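Local coordinates for protein aromatic-ring-hydroxylating dioxygenase beta subunit (Catenulispora acidiphila, PDB 6VW4) that is of unknown function, possibly a dioxygenase, but binds a tricyclic polyketide-like acid within an NTF2-like fold, at residues 30-43 and 53-66. Numbering follows the deposited sequence.
Sequences FEEYADTFTPDGVF and IGREAIVRELNEFH. With SDN ([(3S)-9-hydroxy-1-methyl-10-oxo-4,10-dihydro-3H-benzo[g]isochromen-3-yl]acetic acid), chain C.
Arg55 reaches from the first turn of helix 55-66 to the carbonyl of Phe37, its chain extended from CG to NE. Arginine suits this place because its long chain carries a flat head whose N-H groups can share one backbone oxygen: NE lies 3.0 Å from Phe37 O, and NH2 2.9 Å from Phe37 O with an N-H...O angle of 150°. Pro39 CG lies over one guanidinium face, while the Asp35 carboxylate, well out of that plane, adds only a long charge attraction. With an alanine here, Phe37 O would probably lose both donors and Asp35 its counter-charge. Gly54 N, at the N-cap, donates to Gly41 O (2.9 Å); Gly54's backbone angles suit a residue without CB. Apolar groups fill the middle: Ile58 CD1 sits over the Phe37 ring, and Leu62 CB over the centre of Phe30. The Phe30 edge meets the His66 face, and His66 ND1 bonds weakly back to Leu62 O. Tyr33 OH accepts from the ligand hydroxyl O4 (2.8 Å). The contact thus joins helices 30-34 and 55-66, crossing at 142°, to the strand 41-43 corner of the NTF2-like fold beside the ligand pocket; helix 8-26 packs against Phe30 and Tyr33, and strand 132-139 pairs with Val42.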
loop_
_atom_site.group_PDB
_atom_site.type_symbol
_atom_site.label_atom_id
_atom_site.label_comp_id
_atom_site.label_asym_id
_atom_site.label_seq_id
_atom_site.Cartn_x
_atom_site.Cartn_y
_atom_site.Cartn_z
ATOM N N PHE A 30 -18.469 11.660 -7.499
ATOM C CA PHE A 30 -18.380 10.886 -8.731
ATOM C C PHE A 30 -18.058 11.743 -9.956
ATOM O O PHE A 30 -17.493 11.230 -10.938
ATOM C CB PHE A 30 -19.684 10.129 -8.969
ATOM C CG PHE A 30 -20.020 9.143 -7.907
ATOM C CD1 PHE A 30 -19.028 8.538 -7.161
ATOM C CD2 PHE A 30 -21.346 8.818 -7.651
ATOM C CE1 PHE A 30 -19.336 7.627 -6.174
ATOM C CE2 PHE A 30 -21.673 7.916 -6.660
ATOM C CZ PHE A 30 -20.665 7.310 -5.917
ATOM N N GLU A 31 -18.421 13.028 -9.950
ATOM C CA GLU A 31 -18.127 13.863 -11.116
ATOM C C GLU A 31 -16.650 14.213 -11.161
ATOM O O GLU A 31 -16.007 14.110 -12.214
ATOM C CB GLU A 31 -18.968 15.144 -11.102
ATOM C CG GLU A 31 -20.460 14.917 -11.349
ATOM C CD GLU A 31 -21.232 14.521 -10.078
ATOM O OE1 GLU A 31 -22.486 14.606 -10.097
ATOM O OE2 GLU A 31 -20.597 14.120 -9.067
ATOM N N GLU A 32 -16.093 14.603 -10.011
ATOM C CA GLU A 32 -14.657 14.862 -9.931
ATOM C C GLU A 32 -13.870 13.641 -10.377
ATOM O O GLU A 32 -12.838 13.762 -11.040
ATOM C CB GLU A 32 -14.245 15.203 -8.501
ATOM C CG GLU A 32 -14.603 16.546 -7.993
ATOM C CD GLU A 32 -13.966 16.797 -6.627
ATOM O OE1 GLU A 32 -12.859 16.250 -6.354
ATOM O OE2 GLU A 32 -14.573 17.548 -5.833
ATOM N N TYR A 33 -14.346 12.447 -9.998
ATOM C CA TYR A 33 -13.659 11.229 -10.387
ATOM C C TYR A 33 -13.711 11.063 -11.885
ATOM O O TYR A 33 -12.697 10.730 -12.507
ATOM C CB TYR A 33 -14.262 10.014 -9.682
ATOM C CG TYR A 33 -13.785 8.652 -10.175
ATOM C CD1 TYR A 33 -12.592 8.132 -9.740
ATOM C CD2 TYR A 33 -14.534 7.894 -11.063
ATOM C CE1 TYR A 33 -12.150 6.900 -10.138
ATOM C CE2 TYR A 33 -14.080 6.649 -11.492
ATOM C CZ TYR A 33 -12.890 6.157 -10.989
ATOM O OH TYR A 33 -12.379 4.943 -11.356
ATOM N N ALA A 34 -14.882 11.288 -12.487
ATOM C CA ALA A 34 -14.990 11.126 -13.937
ATOM C C ALA A 34 -14.138 12.151 -14.676
ATOM O O ALA A 34 -13.651 11.865 -15.765
ATOM C CB ALA A 34 -16.451 11.219 -14.394
ATOM N N ASP A 35 -13.922 13.324 -14.091
ATOM C CA ASP A 35 -13.065 14.324 -14.719
ATOM C C ASP A 35 -11.586 13.975 -14.680
ATOM O O ASP A 35 -10.778 14.747 -15.216
ATOM C CB ASP A 35 -13.227 15.698 -14.041
ATOM C CG ASP A 35 -14.569 16.368 -14.369
ATOM O OD1 ASP A 35 -15.253 15.913 -15.316
ATOM O OD2 ASP A 35 -14.944 17.329 -13.670
ATOM N N THR A 36 -11.183 12.902 -13.997
ATOM C CA THR A 36 -9.788 12.476 -14.096
ATOM C C THR A 36 -9.593 11.487 -15.222
ATOM O O THR A 36 -8.457 11.054 -15.482
ATOM C CB THR A 36 -9.287 11.856 -12.780
ATOM O OG1 THR A 36 -9.897 10.576 -12.591
ATOM C CG2 THR A 36 -9.598 12.768 -11.605
ATOM N N PHE A 37 -10.682 11.075 -15.851
ATOM C CA PHE A 37 -10.616 10.282 -17.069
ATOM C C PHE A 37 -10.609 11.200 -18.297
ATOM O O PHE A 37 -11.037 12.344 -18.237
ATOM C CB PHE A 37 -11.803 9.327 -17.149
ATOM C CG PHE A 37 -11.690 8.089 -16.272
ATOM C CD1 PHE A 37 -11.822 8.171 -14.901
ATOM C CD2 PHE A 37 -11.456 6.847 -16.849
ATOM C CE1 PHE A 37 -11.755 7.041 -14.123
ATOM C CE2 PHE A 37 -11.394 5.710 -16.075
ATOM C CZ PHE A 37 -11.548 5.807 -14.718
ATOM N N THR A 38 -10.113 10.688 -19.419
ATOM C CA THR A 38 -10.264 11.429 -20.656
ATOM C C THR A 38 -11.742 11.498 -21.038
ATOM O O THR A 38 -12.553 10.726 -20.525
ATOM C CB THR A 38 -9.495 10.785 -21.795
ATOM O OG1 THR A 38 -9.972 9.460 -21.993
ATOM C CG2 THR A 38 -8.020 10.770 -21.515
ATOM N N PRO A 39 -12.123 12.427 -21.935
ATOM C CA PRO A 39 -13.562 12.542 -22.306
ATOM C C PRO A 39 -14.143 11.268 -22.892
ATOM O O PRO A 39 -15.345 11.013 -22.712
ATOM C CB PRO A 39 -13.575 13.689 -23.327
ATOM C CG PRO A 39 -12.347 14.574 -22.895
ATOM C CD PRO A 39 -11.308 13.548 -22.463
ATOM N N ASP A 40 -13.308 10.452 -23.554
ATOM C CA ASP A 40 -13.679 9.153 -24.098
ATOM C C ASP A 40 -13.159 7.988 -23.244
ATOM O O ASP A 40 -12.923 6.888 -23.758
ATOM C CB ASP A 40 -13.169 9.050 -25.542
ATOM C CG ASP A 40 -11.676 9.279 -25.652
ATOM O OD1 ASP A 40 -11.116 9.770 -24.667
ATOM O OD2 ASP A 40 -11.050 8.945 -26.695
ATOM N N GLY A 41 -12.998 8.210 -21.938
ATOM C CA GLY A 41 -12.342 7.220 -21.086
ATOM C C GLY A 41 -13.184 5.967 -20.872
ATOM O O GLY A 41 -14.408 6.023 -20.712
ATOM N N VAL A 42 -12.510 4.822 -20.911
ATOM C CA VAL A 42 -13.122 3.516 -20.689
ATOM C C VAL A 42 -12.924 3.076 -19.233
ATOM O O VAL A 42 -11.791 2.976 -18.765
ATOM C CB VAL A 42 -12.516 2.457 -21.628
ATOM C CG1 VAL A 42 -13.216 1.141 -21.405
ATOM C CG2 VAL A 42 -12.627 2.822 -23.100
ATOM N N PHE A 43 -14.013 2.713 -18.562
ATOM C CA PHE A 43 -14.026 2.214 -17.187
ATOM C C PHE A 43 -14.765 0.881 -17.134
ATOM O O PHE A 43 -15.995 0.861 -17.103
ATOM C CB PHE A 43 -14.718 3.219 -16.311
ATOM C CG PHE A 43 -14.697 2.894 -14.839
ATOM C CD1 PHE A 43 -13.725 2.058 -14.293
ATOM C CD2 PHE A 43 -15.637 3.468 -13.987
ATOM C CE1 PHE A 43 -13.690 1.801 -12.914
ATOM C CE2 PHE A 43 -15.616 3.202 -12.605
ATOM C CZ PHE A 43 -14.636 2.377 -12.073
ATOM N N ILE A 53 -18.372 4.298 -20.840
ATOM C CA ILE A 53 -17.487 4.981 -21.780
ATOM C C ILE A 53 -17.851 6.450 -21.840
ATOM O O ILE A 53 -19.007 6.808 -22.085
ATOM C CB ILE A 53 -17.527 4.360 -23.177
ATOM C CG1 ILE A 53 -17.529 2.831 -23.047
ATOM C CG2 ILE A 53 -16.320 4.828 -23.983
ATOM C CD1 ILE A 53 -17.143 2.108 -24.297
ATOM N N GLY A 54 -16.872 7.297 -21.606
ATOM C CA GLY A 54 -17.147 8.695 -21.433
ATOM C C GLY A 54 -17.553 9.020 -20.018
ATOM O O GLY A 54 -18.071 8.185 -19.279
ATOM N N ARG A 55 -17.316 10.288 -19.664
ATOM C CA ARG A 55 -17.543 10.757 -18.305
ATOM C C ARG A 55 -18.993 10.605 -17.870
ATOM O O ARG A 55 -19.258 10.245 -16.714
ATOM C CB ARG A 55 -17.096 12.207 -18.185
ATOM C CG ARG A 55 -15.642 12.417 -18.610
ATOM C CD ARG A 55 -15.081 13.711 -18.037
ATOM N NE ARG A 55 -13.654 13.880 -18.350
ATOM C CZ ARG A 55 -13.106 14.992 -18.854
ATOM N NH1 ARG A 55 -13.855 16.054 -19.120
ATOM N NH2 ARG A 55 -11.804 15.039 -19.108
ATOM N N GLU A 56 -19.945 10.892 -18.757
ATOM C CA GLU A 56 -21.347 10.819 -18.347
ATOM C C GLU A 56 -21.737 9.378 -18.022
ATOM O O GLU A 56 -22.473 9.121 -17.057
ATOM C CB GLU A 56 -22.258 11.407 -19.437
ATOM N N ALA A 57 -21.259 8.422 -18.822
ATOM C CA ALA A 57 -21.582 7.027 -18.567
ATOM C C ALA A 57 -20.915 6.549 -17.276
ATOM O O ALA A 57 -21.498 5.760 -16.519
ATOM C CB ALA A 57 -21.153 6.175 -19.760
ATOM N N ILE A 58 -19.709 7.052 -16.998
ATOM C CA ILE A 58 -19.018 6.734 -15.756
ATOM C C ILE A 58 -19.811 7.251 -14.574
ATOM O O ILE A 58 -20.070 6.518 -13.614
ATOM C CB ILE A 58 -17.592 7.322 -15.771
ATOM C CG1 ILE A 58 -16.671 6.457 -16.602
ATOM C CG2 ILE A 58 -16.957 7.410 -14.372
ATOM C CD1 ILE A 58 -15.333 7.146 -16.962
ATOM N N VAL A 59 -20.180 8.529 -14.602
ATOM C CA VAL A 59 -20.927 9.056 -13.463
ATOM C C VAL A 59 -22.258 8.333 -13.277
ATOM O O VAL A 59 -22.712 8.150 -12.132
ATOM C CB VAL A 59 -21.161 10.567 -13.590
ATOM C CG1 VAL A 59 -22.220 10.993 -12.533
ATOM C CG2 VAL A 59 -19.862 11.328 -13.455
ATOM N N ARG A 60 -22.910 7.937 -14.374
ATOM C CA ARG A 60 -24.171 7.223 -14.256
ATOM C C ARG A 60 -23.953 5.836 -13.683
ATOM O O ARG A 60 -24.727 5.386 -12.824
ATOM C CB ARG A 60 -24.855 7.163 -15.629
ATOM C CG ARG A 60 -25.851 6.029 -15.989
ATOM C CD ARG A 60 -26.153 6.095 -17.562
ATOM N NE ARG A 60 -25.815 7.416 -18.151
ATOM C CZ ARG A 60 -25.081 7.640 -19.256
ATOM N NH1 ARG A 60 -24.590 6.648 -19.988
ATOM N NH2 ARG A 60 -24.825 8.892 -19.639
ATOM N N GLU A 61 -22.916 5.131 -14.143
ATOM C CA GLU A 61 -22.719 3.780 -13.632
ATOM C C GLU A 61 -22.323 3.767 -12.160
ATOM O O GLU A 61 -22.576 2.773 -11.489
ATOM C CB GLU A 61 -21.661 3.040 -14.438
ATOM C CG GLU A 61 -21.583 1.549 -14.069
ATOM C CD GLU A 61 -21.319 0.647 -15.275
ATOM O OE1 GLU A 61 -22.231 0.506 -16.118
ATOM O OE2 GLU A 61 -20.207 0.067 -15.387
ATOM N N LEU A 62 -21.705 4.833 -11.640
ATOM C CA LEU A 62 -21.400 4.884 -10.213
ATOM C C LEU A 62 -22.633 5.217 -9.385
ATOM O O LEU A 62 -22.750 4.763 -8.238
ATOM C CB LEU A 62 -20.304 5.907 -9.927
ATOM C CG LEU A 62 -18.923 5.553 -10.480
ATOM C CD1 LEU A 62 -17.997 6.763 -10.361
ATOM C CD2 LEU A 62 -18.335 4.319 -9.811
ATOM N N ASN A 63 -23.550 6.016 -9.936
ATOM C CA ASN A 63 -24.815 6.274 -9.250
ATOM C C ASN A 63 -25.692 5.017 -9.216
ATOM O O ASN A 63 -26.358 4.752 -8.210
ATOM C CB ASN A 63 -25.544 7.441 -9.926
ATOM C CG ASN A 63 -25.082 8.802 -9.416
ATOM O OD1 ASN A 63 -24.774 8.974 -8.240
ATOM N ND2 ASN A 63 -25.041 9.773 -10.304
ATOM N N GLU A 64 -25.675 4.214 -10.283
ATOM C CA GLU A 64 -26.365 2.925 -10.267
ATOM C C GLU A 64 -25.811 2.010 -9.181
ATOM O O GLU A 64 -26.561 1.493 -8.345
ATOM C CB GLU A 64 -26.214 2.229 -11.619
ATOM C CG GLU A 64 -27.294 2.473 -12.658
ATOM C CD GLU A 64 -26.944 1.821 -13.999
ATOM O OE1 GLU A 64 -26.642 2.557 -14.974
ATOM O OE2 GLU A 64 -26.942 0.570 -14.065
ATOM N N PHE A 65 -24.494 1.764 -9.223
ATOM C CA PHE A 65 -23.824 0.845 -8.303
ATOM C C PHE A 65 -24.051 1.245 -6.852
ATOM O O PHE A 65 -24.284 0.385 -5.994
ATOM C CB PHE A 65 -22.321 0.814 -8.643
ATOM C CG PHE A 65 -21.489 -0.022 -7.726
ATOM C CD1 PHE A 65 -21.037 0.487 -6.513
ATOM C CD2 PHE A 65 -21.147 -1.314 -8.084
ATOM C CE1 PHE A 65 -20.277 -0.284 -5.665
ATOM C CE2 PHE A 65 -20.386 -2.092 -7.245
ATOM C CZ PHE A 65 -19.949 -1.575 -6.028
ATOM N N HIS A 66 -24.016 2.551 -6.561
ATOM C CA HIS A 66 -24.089 3.013 -5.176
ATOM C C HIS A 66 -25.512 3.196 -4.626
ATOM O O HIS A 66 -25.721 2.978 -3.429
ATOM C CB HIS A 66 -23.310 4.327 -4.975
ATOM C CG HIS A 66 -21.817 4.132 -4.868
ATOM N ND1 HIS A 66 -21.058 3.637 -5.909
ATOM C CD2 HIS A 66 -20.948 4.348 -3.847
ATOM C CE1 HIS A 66 -19.791 3.554 -5.536
ATOM N NE2 HIS A 66 -19.695 3.982 -4.289
HETATM O O4 SDN C . -12.521 2.818 -9.471
HETATM C C11 SDN C . -11.809 1.650 -9.194
HETATM C C12 SDN C . -12.445 0.483 -8.774
HETATM C C13 SDN C . -13.983 0.493 -8.622
HETATM O O5 SDN C . -14.599 1.479 -8.860
HETATM C C14 SDN C . -14.686 -0.773 -8.166
HETATM C C15 SDN C . -16.228 -0.780 -8.032
HETATM O O3 SDN C . -16.867 -2.061 -8.224
HETATM C C16 SDN C . -17.069 0.497 -7.895
HETATM C C10 SDN C . -10.427 1.662 -9.288
HETATM C C9 SDN C . -9.680 0.510 -8.998
HETATM C C8 SDN C . -10.312 -0.656 -8.595
HETATM C C7 SDN C . -11.698 -0.677 -8.471
HETATM C C6 SDN C . -12.404 -1.991 -8.002
HETATM C C5 SDN C . -13.927 -1.968 -7.879
HETATM C C4 SDN C . -14.615 -3.189 -7.459
HETATM C C3 SDN C . -16.123 -3.195 -7.651
HETATM C C2 SDN C . -16.553 -3.266 -6.197
HETATM C C1 SDN C . -17.197 -4.518 -5.638
HETATM O O2 SDN C . -17.323 -5.530 -6.366
HETATM O O1 SDN C . -17.604 -4.501 -4.440
#